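PDB 3NZP: arginine decarboxylase, which probably catalyses the decarboxylation of arginine to agmatine, an early step of polyamine and spermidine biosynthesis, using pyridoxal 5'-phosphate as cofactor. Local coordinates for residues L224-G235 with A263-G274; I180-S188 with K246-I254. All blocks are in the same frame, centred on the assembly; numbering follows the deposited sequence.

Contact 1 (L224-G235 with A263-G274); sequences LEQFTMIHFHLG and AKNLKAINLGGG. With PLP (pyridoxal-5'-phosphate), chain E.
Strands 227-231 and 268-272 are parallel neighbours in the eight-stranded beta/alpha barrel of the decarboxylase, where I230 pairs with I269 and H231 with N270, and the loops after them carry part of the pyridoxal phosphate site. Three backbone bonds zip them together: I230 N gives to A268 O, N270 N to I230 O at 2.7 Å, and F232 N to N270 O. Just ahead of strand 268-272, K267 N gives to T228 O at 3.0 Å, from above the carbonyl plane. Side chains alternate between the two faces. On the helix-covered side I230 and I269 run side by side, CG1 to CG1 at 3.8 Å, while L266 CD2 packs on F227 CZ. On the other face, inside the barrel, H231 and N270 lie alongside each other with ring and amide planes nearly perpendicular (85°). N270 has a side chain that can both accept and donate: its OD1 takes G272 N in an Asx turn, and its ND2 is hydrogen-bonded to E320. Just past strand 227-231, F232 turns one ring face to the backbone of L271, whose CA makes a CH-pi contact 4.0 Å from the ring centroid. Glycine suits position 272, where phi is positive (76°). G274 N donates a hydrogen bond to O1P of the cofactor's phosphate at 3.0 Å. H233 lays one ring face against the cofactor, with C3 over its centre, and its ND1 accepts G273 N in the ring plane at 3.3 Å.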
loop_
_atom_site.group_PDB
_atom_site.type_symbol
_atom_site.label_atom_id
_atom_site.label_comp_id
_atom_site.label_asym_id
_atom_site.label_seq_id
_atom_site.Cartn_x
_atom_site.Cartn_y
_atom_site.Cartn_z
ATOM N N LEU B 224 -23.809 -35.143 1.487
ATOM C CA LEU B 224 -23.522 -34.932 0.078
ATOM C C LEU B 224 -24.494 -33.948 -0.526
ATOM O O LEU B 224 -24.180 -33.275 -1.495
ATOM C CB LEU B 224 -23.576 -36.249 -0.688
ATOM C CG LEU B 224 -22.308 -37.107 -0.601
ATOM C CD1 LEU B 224 -22.472 -38.336 -1.475
ATOM C CD2 LEU B 224 -21.102 -36.297 -1.059
ATOM N N GLU B 225 -25.676 -33.865 0.063
ATOM C CA GLU B 225 -26.695 -32.954 -0.416
ATOM C C GLU B 225 -26.184 -31.514 -0.453
ATOM O O GLU B 225 -26.614 -30.717 -1.279
ATOM C CB GLU B 225 -27.907 -33.029 0.502
ATOM C CG GLU B 225 -28.645 -34.348 0.459
ATOM C CD GLU B 225 -29.551 -34.469 -0.760
ATOM O OE1 GLU B 225 -30.310 -35.465 -0.839
ATOM O OE2 GLU B 225 -29.510 -33.570 -1.633
ATOM N N GLN B 226 -25.262 -31.186 0.445
ATOM C CA GLN B 226 -24.736 -29.835 0.517
ATOM C C GLN B 226 -23.663 -29.539 -0.507
ATOM O O GLN B 226 -23.598 -28.430 -1.038
ATOM C CB GLN B 226 -24.196 -29.554 1.910
ATOM C CG GLN B 226 -25.170 -29.928 3.018
ATOM C CD GLN B 226 -26.608 -29.519 2.708
ATOM O OE1 GLN B 226 -26.908 -28.338 2.476
ATOM N NE2 GLN B 226 -27.509 -30.503 2.711
ATOM N N PHE B 227 -22.810 -30.520 -0.787
ATOM C CA PHE B 227 -21.748 -30.332 -1.762
ATOM C C PHE B 227 -22.367 -29.965 -3.113
ATOM O O PHE B 227 -22.817 -30.834 -3.849
ATOM C CB PHE B 227 -20.919 -31.607 -1.856
ATOM C CG PHE B 227 -19.738 -31.498 -2.769
ATOM C CD1 PHE B 227 -19.184 -30.264 -3.072
ATOM C CD2 PHE B 227 -19.170 -32.638 -3.320
ATOM C CE1 PHE B 227 -18.076 -30.159 -3.914
ATOM C CE2 PHE B 227 -18.062 -32.551 -4.164
ATOM C CZ PHE B 227 -17.515 -31.306 -4.463
ATOM N N THR B 228 -22.395 -28.678 -3.445
ATOM C CA THR B 228 -22.986 -28.265 -4.709
ATOM C C THR B 228 -22.061 -27.618 -5.738
ATOM O O THR B 228 -22.439 -27.497 -6.910
ATOM C CB THR B 228 -24.160 -27.321 -4.471
ATOM O OG1 THR B 228 -23.721 -26.178 -3.726
ATOM C CG2 THR B 228 -25.240 -28.039 -3.713
HETATM N N MSE B 229 -20.878 -27.172 -5.319
HETATM C CA MSE B 229 -19.944 -26.565 -6.267
HETATM C C MSE B 229 -18.487 -26.639 -5.863
HETATM O O MSE B 229 -18.160 -26.715 -4.677
HETATM C CB MSE B 229 -20.287 -25.094 -6.549
HETATM C CG MSE B 229 -20.026 -24.148 -5.402
HETATM SE SE MSE B 229 -19.868 -22.245 -5.916
HETATM C CE MSE B 229 -21.671 -21.869 -6.538
ATOM N N ILE B 230 -17.624 -26.654 -6.876
ATOM C CA ILE B 230 -16.184 -26.646 -6.671
ATOM C C ILE B 230 -15.728 -25.254 -7.120
ATOM O O ILE B 230 -16.333 -24.650 -8.008
ATOM C CB ILE B 230 -15.422 -27.708 -7.521
ATOM C CG1 ILE B 230 -15.671 -27.509 -8.995
ATOM C CG2 ILE B 230 -15.865 -29.083 -7.160
ATOM C CD1 ILE B 230 -14.826 -28.432 -9.799
ATOM N N HIS B 231 -14.666 -24.751 -6.508
ATOM C CA HIS B 231 -14.170 -23.423 -6.819
ATOM C C HIS B 231 -12.651 -23.411 -6.884
ATOM O O HIS B 231 -11.985 -24.179 -6.182
ATOM C CB HIS B 231 -14.685 -22.443 -5.736
ATOM C CG HIS B 231 -13.968 -21.127 -5.685
ATOM N ND1 HIS B 231 -12.912 -20.889 -4.832
ATOM C CD2 HIS B 231 -14.154 -19.977 -6.378
ATOM C CE1 HIS B 231 -12.478 -19.652 -5.000
ATOM N NE2 HIS B 231 -13.216 -19.077 -5.933
ATOM N N PHE B 232 -12.108 -22.560 -7.752
ATOM C CA PHE B 232 -10.659 -22.395 -7.884
ATOM C C PHE B 232 -10.392 -20.915 -8.185
ATOM O O PHE B 232 -11.246 -20.236 -8.767
ATOM C CB PHE B 232 -10.101 -23.314 -8.989
ATOM C CG PHE B 232 -10.493 -22.933 -10.390
ATOM C CD1 PHE B 232 -9.765 -21.983 -11.095
ATOM C CD2 PHE B 232 -11.588 -23.527 -11.010
ATOM C CE1 PHE B 232 -10.125 -21.628 -12.399
ATOM C CE2 PHE B 232 -11.955 -23.173 -12.317
ATOM C CZ PHE B 232 -11.224 -22.223 -13.009
ATOM N N HIS B 233 -9.254 -20.390 -7.732
ATOM C CA HIS B 233 -8.910 -18.987 -8.012
ATOM C C HIS B 233 -7.507 -18.927 -8.583
ATOM O O HIS B 233 -6.575 -19.430 -7.973
ATOM C CB HIS B 233 -8.990 -18.091 -6.746
ATOM C CG HIS B 233 -8.736 -16.629 -7.016
ATOM N ND1 HIS B 233 -9.511 -15.872 -7.875
ATOM C CD2 HIS B 233 -7.769 -15.795 -6.563
ATOM C CE1 HIS B 233 -9.030 -14.644 -7.943
ATOM N NE2 HIS B 233 -7.974 -14.571 -7.156
ATOM N N LEU B 234 -7.357 -18.321 -9.757
ATOM C CA LEU B 234 -6.041 -18.205 -10.378
ATOM C C LEU B 234 -5.367 -16.897 -10.010
ATOM O O LEU B 234 -4.161 -16.760 -10.171
ATOM C CB LEU B 234 -6.139 -18.269 -11.902
ATOM C CG LEU B 234 -6.702 -19.555 -12.489
ATOM C CD1 LEU B 234 -6.684 -19.450 -14.008
ATOM C CD2 LEU B 234 -5.895 -20.754 -11.988
ATOM N N GLY B 235 -6.146 -15.933 -9.527
ATOM C CA GLY B 235 -5.578 -14.652 -9.157
ATOM C C GLY B 235 -6.247 -13.506 -9.886
ATOM O O GLY B 235 -7.134 -13.721 -10.705
ATOM N N ALA B 263 -21.110 -37.495 -5.775
ATOM C CA ALA B 263 -21.464 -36.104 -5.516
ATOM C C ALA B 263 -22.518 -35.643 -6.514
ATOM O O ALA B 263 -22.266 -34.759 -7.328
ATOM C CB ALA B 263 -20.223 -35.234 -5.625
ATOM N N LYS B 264 -23.707 -36.226 -6.438
ATOM C CA LYS B 264 -24.768 -35.882 -7.370
ATOM C C LYS B 264 -25.256 -34.446 -7.319
ATOM O O LYS B 264 -25.712 -33.896 -8.328
ATOM C CB LYS B 264 -25.944 -36.852 -7.206
ATOM C CG LYS B 264 -25.869 -38.022 -8.189
ATOM C CD LYS B 264 -24.522 -38.763 -8.084
ATOM C CE LYS B 264 -24.187 -39.565 -9.350
ATOM N NZ LYS B 264 -23.955 -38.711 -10.557
ATOM N N ASN B 265 -25.143 -33.825 -6.153
ATOM C CA ASN B 265 -25.592 -32.455 -6.017
ATOM C C ASN B 265 -24.596 -31.445 -6.558
ATOM O O ASN B 265 -24.914 -30.268 -6.702
ATOM C CB ASN B 265 -25.894 -32.147 -4.571
ATOM C CG ASN B 265 -27.333 -31.803 -4.369
ATOM O OD1 ASN B 265 -27.896 -30.979 -5.103
ATOM N ND2 ASN B 265 -27.953 -32.425 -3.367
ATOM N N LEU B 266 -23.390 -31.915 -6.846
ATOM C CA LEU B 266 -22.363 -31.058 -7.396
ATOM C C LEU B 266 -22.780 -30.697 -8.820
ATOM O O LEU B 266 -22.686 -31.515 -9.735
ATOM C CB LEU B 266 -21.024 -31.784 -7.398
ATOM C CG LEU B 266 -19.878 -31.131 -8.172
ATOM C CD1 LEU B 266 -19.684 -29.680 -7.740
ATOM C CD2 LEU B 266 -18.622 -31.953 -7.936
ATOM N N LYS B 267 -23.245 -29.465 -8.992
ATOM C CA LYS B 267 -23.717 -29.010 -10.279
ATOM C C LYS B 267 -23.203 -27.644 -10.710
ATOM O O LYS B 267 -23.782 -27.006 -11.599
ATOM C CB LYS B 267 -25.242 -29.007 -10.282
ATOM C CG LYS B 267 -25.850 -30.367 -9.979
ATOM C CD LYS B 267 -27.360 -30.335 -10.144
ATOM C CE LYS B 267 -27.981 -31.678 -9.830
ATOM N NZ LYS B 267 -29.409 -31.660 -10.243
ATOM N N ALA B 268 -22.120 -27.186 -10.095
ATOM C CA ALA B 268 -21.577 -25.897 -10.477
ATOM C C ALA B 268 -20.078 -25.800 -10.293
ATOM O O ALA B 268 -19.494 -26.476 -9.451
ATOM C CB ALA B 268 -22.271 -24.775 -9.710
ATOM N N ILE B 269 -19.465 -24.961 -11.118
ATOM C CA ILE B 269 -18.040 -24.729 -11.050
ATOM C C ILE B 269 -17.838 -23.221 -10.924
ATOM O O ILE B 269 -18.394 -22.431 -11.696
ATOM C CB ILE B 269 -17.313 -25.261 -12.301
ATOM C CG1 ILE B 269 -17.367 -26.787 -12.341
ATOM C CG2 ILE B 269 -15.868 -24.847 -12.267
ATOM C CD1 ILE B 269 -16.623 -27.397 -13.518
ATOM N N ASN B 270 -17.060 -22.829 -9.921
ATOM C CA ASN B 270 -16.781 -21.418 -9.682
ATOM C C ASN B 270 -15.373 -21.133 -10.185
ATOM O O ASN B 270 -14.397 -21.595 -9.585
ATOM C CB ASN B 270 -16.872 -21.127 -8.184
ATOM C CG ASN B 270 -16.921 -19.645 -7.878
ATOM O OD1 ASN B 270 -16.106 -18.863 -8.394
ATOM N ND2 ASN B 270 -17.865 -19.244 -7.031
ATOM N N LEU B 271 -15.272 -20.378 -11.280
ATOM C CA LEU B 271 -13.972 -20.032 -11.878
ATOM C C LEU B 271 -13.214 -18.984 -11.085
ATOM O O LEU B 271 -12.025 -18.769 -11.310
ATOM C CB LEU B 271 -14.162 -19.481 -13.282
ATOM C CG LEU B 271 -15.059 -20.319 -14.161
ATOM C CD1 LEU B 271 -15.171 -19.658 -15.519
ATOM C CD2 LEU B 271 -14.472 -21.715 -14.268
ATOM N N GLY B 272 -13.914 -18.314 -10.181
ATOM C CA GLY B 272 -13.271 -17.290 -9.396
ATOM C C GLY B 272 -13.064 -16.018 -10.198
ATOM O O GLY B 272 -13.800 -15.730 -11.150
ATOM N N GLY B 273 -12.056 -15.244 -9.814
ATOM C CA GLY B 273 -11.784 -14.006 -10.523
ATOM C C GLY B 273 -10.751 -14.211 -11.600
ATOM O O GLY B 273 -10.495 -15.347 -12.014
ATOM N N GLY B 274 -10.155 -13.118 -12.063
ATOM C CA GLY B 274 -9.129 -13.235 -13.092
ATOM C C GLY B 274 -9.403 -12.504 -14.391
ATOM O O GLY B 274 -8.470 -12.153 -15.106
HETATM N N1 PLP E . -12.412 -14.800 -6.109
HETATM C C2 PLP E . -11.714 -15.036 -4.993
HETATM C C2A PLP E . -11.912 -16.340 -4.268
HETATM C C3 PLP E . -10.813 -14.052 -4.488
HETATM O O3 PLP E . -10.098 -14.286 -3.339
HETATM C C4 PLP E . -10.653 -12.809 -5.239
HETATM C C4A PLP E . -9.727 -11.756 -4.776
HETATM C C5 PLP E . -11.447 -12.632 -6.436
HETATM C C6 PLP E . -12.305 -13.668 -6.830
HETATM C C5A PLP E . -11.359 -11.354 -7.283
HETATM O O4P PLP E . -10.578 -11.564 -8.474
HETATM P P PLP E . -10.552 -10.177 -9.315
HETATM O O1P PLP E . -10.007 -10.454 -10.657
HETATM O O2P PLP E . -12.022 -9.564 -9.472
HETATM O O3P PLP E . -9.609 -9.113 -8.583
#

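Contact 2 (I180-S188 with K246-I254); sequences IGLRVRLHS and KALNEAGNI
E250 OE2 takes the backbone N-H of H187 at 2.7 Å, a fairly straight bond (162° at the hydrogen) received on the syn lone pair, and the same oxygen forms a salt bridge with R402 of the second subunit. The contact belongs to the beta/alpha barrel: helix 242-260, on its outer wall, meets the loop that leaves strand 179-183. The other carboxylate oxygen, E250 OE1, accepts S188 OG at 2.8 Å, approached on the anti side and 29° out of the carboxylate plane. Glutamate suits this place because its chain, anti to the backbone N at chi1 (-177°) and extended beyond CG, carries two acceptors from the helix to the loop. The positive charge of R402 from the second subunit would probably favour the ionised carboxylate. H187 and S188 are poorly ordered, which suggests a mobile loop end despite these bonds. Beneath the polar group the contact is apolar. L186 and E250 run past each other, pointing opposite ways: L186 CD1 rests on A247 CB at 3.5 Å, while CD2 lies against the E250 carboxylate, with A251 CB further off at 4.2 Å. Alanines at these two positions let the leucine come close to the helix. Farther along, where the strand has just ended, the ends of V184 and I254 meet, both branched side chains filling the buried layer, with V184 CG1 and I254 CG2 4.0 Å apart.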
loop_
_atom_site.group_PDB
_atom_site.type_symbol
_atom_site.label_atom_id
_atom_site.label_comp_id
_atom_site.label_asym_id
_atom_site.label_seq_id
_atom_site.Cartn_x
_atom_site.Cartn_y
_atom_site.Cartn_z
ATOM N N ILE B 180 -22.194 -26.498 0.799
ATOM C CA ILE B 180 -20.769 -26.689 0.948
ATOM C C ILE B 180 -20.043 -26.603 -0.391
ATOM O O ILE B 180 -20.479 -27.184 -1.379
ATOM C CB ILE B 180 -20.495 -28.043 1.601
ATOM C CG1 ILE B 180 -21.050 -28.043 3.032
ATOM C CG2 ILE B 180 -19.013 -28.337 1.564
ATOM C CD1 ILE B 180 -20.912 -29.366 3.764
ATOM N N GLY B 181 -18.946 -25.854 -0.431
ATOM C CA GLY B 181 -18.183 -25.739 -1.664
ATOM C C GLY B 181 -16.773 -26.244 -1.421
ATOM O O GLY B 181 -16.250 -26.089 -0.316
ATOM N N LEU B 182 -16.146 -26.860 -2.421
ATOM C CA LEU B 182 -14.776 -27.350 -2.228
ATOM C C LEU B 182 -13.800 -26.630 -3.150
ATOM O O LEU B 182 -13.964 -26.651 -4.367
ATOM C CB LEU B 182 -14.691 -28.864 -2.480
ATOM C CG LEU B 182 -15.504 -29.780 -1.562
ATOM C CD1 LEU B 182 -15.178 -31.222 -1.884
ATOM C CD2 LEU B 182 -15.174 -29.485 -0.109
ATOM N N ARG B 183 -12.797 -25.980 -2.573
ATOM C CA ARG B 183 -11.810 -25.266 -3.370
ATOM C C ARG B 183 -10.768 -26.267 -3.846
ATOM O O ARG B 183 -10.040 -26.850 -3.042
ATOM C CB ARG B 183 -11.122 -24.177 -2.541
ATOM C CG ARG B 183 -10.169 -23.329 -3.343
ATOM C CD ARG B 183 -9.437 -22.342 -2.478
ATOM N NE ARG B 183 -8.571 -21.481 -3.276
ATOM C CZ ARG B 183 -7.675 -20.631 -2.775
ATOM N NH1 ARG B 183 -6.939 -19.897 -3.603
ATOM N NH2 ARG B 183 -7.506 -20.513 -1.459
ATOM N N VAL B 184 -10.684 -26.467 -5.152
ATOM C CA VAL B 184 -9.728 -27.424 -5.668
ATOM C C VAL B 184 -8.336 -26.840 -5.884
ATOM O O VAL B 184 -8.187 -25.699 -6.303
ATOM C CB VAL B 184 -10.233 -28.033 -6.980
ATOM C CG1 VAL B 184 -11.584 -28.712 -6.737
ATOM C CG2 VAL B 184 -10.352 -26.960 -8.038
ATOM N N ARG B 185 -7.320 -27.637 -5.577
ATOM C CA ARG B 185 -5.935 -27.241 -5.752
ATOM C C ARG B 185 -5.610 -27.576 -7.206
ATOM O O ARG B 185 -5.660 -28.740 -7.585
ATOM C CB ARG B 185 -5.055 -28.064 -4.813
ATOM C CG ARG B 185 -3.571 -27.799 -4.904
ATOM C CD ARG B 185 -3.193 -26.570 -4.103
ATOM N NE ARG B 185 -3.360 -26.757 -2.656
ATOM C CZ ARG B 185 -2.559 -27.497 -1.893
ATOM N NH1 ARG B 185 -2.797 -27.601 -0.588
ATOM N NH2 ARG B 185 -1.522 -28.131 -2.435
ATOM N N LEU B 186 -5.306 -26.575 -8.031
ATOM C CA LEU B 186 -4.980 -26.830 -9.441
ATOM C C LEU B 186 -3.494 -27.092 -9.657
ATOM O O LEU B 186 -2.648 -26.404 -9.098
ATOM C CB LEU B 186 -5.400 -25.648 -10.325
ATOM C CG LEU B 186 -6.892 -25.341 -10.458
ATOM C CD1 LEU B 186 -7.081 -24.213 -11.441
ATOM C CD2 LEU B 186 -7.653 -26.567 -10.925
ATOM N N HIS B 187 -3.173 -28.091 -10.470
ATOM C CA HIS B 187 -1.777 -28.394 -10.747
ATOM C C HIS B 187 -1.297 -27.640 -11.976
ATOM O O HIS B 187 -0.177 -27.856 -12.435
ATOM C CB HIS B 187 -1.569 -29.899 -10.949
ATOM C CG HIS B 187 -1.039 -30.604 -9.735
ATOM N ND1 HIS B 187 -0.577 -31.902 -9.771
ATOM C CD2 HIS B 187 -0.888 -30.189 -8.454
ATOM C CE1 HIS B 187 -0.163 -32.256 -8.566
ATOM N NE2 HIS B 187 -0.341 -31.233 -7.748
ATOM N N SER B 188 -2.142 -26.749 -12.497
ATOM C CA SER B 188 -1.807 -25.956 -13.683
ATOM C C SER B 188 -1.075 -24.663 -13.320
ATOM O O SER B 188 -1.424 -23.984 -12.353
ATOM C CB SER B 188 -3.074 -25.618 -14.486
ATOM O OG SER B 188 -3.694 -26.771 -15.047
ATOM N N LYS B 246 -6.248 -23.706 -19.307
ATOM C CA LYS B 246 -5.565 -24.850 -18.734
ATOM C C LYS B 246 -6.240 -25.208 -17.414
ATOM O O LYS B 246 -6.425 -26.383 -17.096
ATOM C CB LYS B 246 -4.097 -24.515 -18.496
ATOM C CG LYS B 246 -3.195 -24.828 -19.675
ATOM C CD LYS B 246 -2.717 -26.289 -19.651
ATOM C CE LYS B 246 -2.051 -26.689 -18.299
ATOM N NZ LYS B 246 -0.888 -25.847 -17.825
ATOM N N ALA B 247 -6.614 -24.173 -16.666
ATOM C CA ALA B 247 -7.262 -24.322 -15.371
ATOM C C ALA B 247 -8.658 -24.902 -15.502
ATOM O O ALA B 247 -8.998 -25.895 -14.873
ATOM C CB ALA B 247 -7.344 -22.972 -14.678
ATOM N N LEU B 248 -9.469 -24.256 -16.323
ATOM C CA LEU B 248 -10.827 -24.682 -16.521
ATOM C C LEU B 248 -10.881 -26.155 -16.903
ATOM O O LEU B 248 -11.696 -26.912 -16.373
ATOM C CB LEU B 248 -11.476 -23.816 -17.588
ATOM C CG LEU B 248 -12.964 -24.058 -17.822
ATOM C CD1 LEU B 248 -13.741 -23.976 -16.503
ATOM C CD2 LEU B 248 -13.470 -23.030 -18.827
ATOM N N ASN B 249 -9.994 -26.566 -17.801
ATOM C CA ASN B 249 -9.940 -27.955 -18.250
ATOM C C ASN B 249 -9.699 -28.929 -17.094
ATOM O O ASN B 249 -10.437 -29.897 -16.914
ATOM C CB ASN B 249 -8.840 -28.109 -19.288
ATOM C CG ASN B 249 -9.291 -28.897 -20.469
ATOM O OD1 ASN B 249 -9.625 -30.069 -20.347
ATOM N ND2 ASN B 249 -9.321 -28.257 -21.634
ATOM N N GLU B 250 -8.653 -28.672 -16.319
ATOM C CA GLU B 250 -8.319 -29.517 -15.187
ATOM C C GLU B 250 -9.490 -29.564 -14.215
ATOM O O GLU B 250 -9.907 -30.637 -13.792
ATOM C CB GLU B 250 -7.092 -28.969 -14.472
ATOM C CG GLU B 250 -6.631 -29.816 -13.325
ATOM C CD GLU B 250 -5.445 -29.217 -12.600
ATOM O OE1 GLU B 250 -4.513 -28.730 -13.284
ATOM O OE2 GLU B 250 -5.440 -29.247 -11.351
ATOM N N ALA B 251 -10.026 -28.395 -13.871
ATOM C CA ALA B 251 -11.147 -28.307 -12.945
ATOM C C ALA B 251 -12.371 -29.042 -13.491
ATOM O O ALA B 251 -13.070 -29.739 -12.750
ATOM C CB ALA B 251 -11.481 -26.848 -12.667
ATOM N N GLY B 252 -12.620 -28.889 -14.790
ATOM C CA GLY B 252 -13.756 -29.545 -15.423
ATOM C C GLY B 252 -13.734 -31.053 -15.229
ATOM O O GLY B 252 -14.767 -31.676 -15.008
ATOM N N ASN B 253 -12.555 -31.652 -15.312
ATOM C CA ASN B 253 -12.443 -33.085 -15.124
ATOM C C ASN B 253 -12.598 -33.456 -13.661
ATOM O O ASN B 253 -13.160 -34.496 -13.345
ATOM C CB ASN B 253 -11.108 -33.589 -15.674
ATOM C CG ASN B 253 -11.140 -33.769 -17.182
ATOM O OD1 ASN B 253 -11.677 -34.755 -17.689
ATOM N ND2 ASN B 253 -10.589 -32.806 -17.904
ATOM N N ILE B 254 -12.107 -32.612 -12.760
ATOM C CA ILE B 254 -12.242 -32.887 -11.329
ATOM C C ILE B 254 -13.739 -32.898 -11.034
ATOM O O ILE B 254 -14.239 -33.751 -10.306
ATOM C CB ILE B 254 -11.536 -31.793 -10.463
ATOM C CG1 ILE B 254 -10.018 -31.920 -10.600
ATOM C CG2 ILE B 254 -11.911 -31.937 -8.999
ATOM C CD1 ILE B 254 -9.243 -30.964 -9.753
#

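How the contacts relate
Along the chain the four segments come in the order 180-188, 224-235, 246-254, 263-274, so the two contacts cross instead of nesting. Contact 2 closes the longer loop, from strand 179-183 past helix 208-220 and strand 227-231 to helix 242-260. Contact 1 closes the beta-alpha-beta unit in which that same helix links strand 227-231 to strand 268-272. Strand 227-231 lies between the other two strands in the barrel, and the contacts meet along it: H231 N and O probably bond to L182 O and V184 N. On the outer side, L271 CD2 packs against L248 CD1, tying strand 268-272 to the helix.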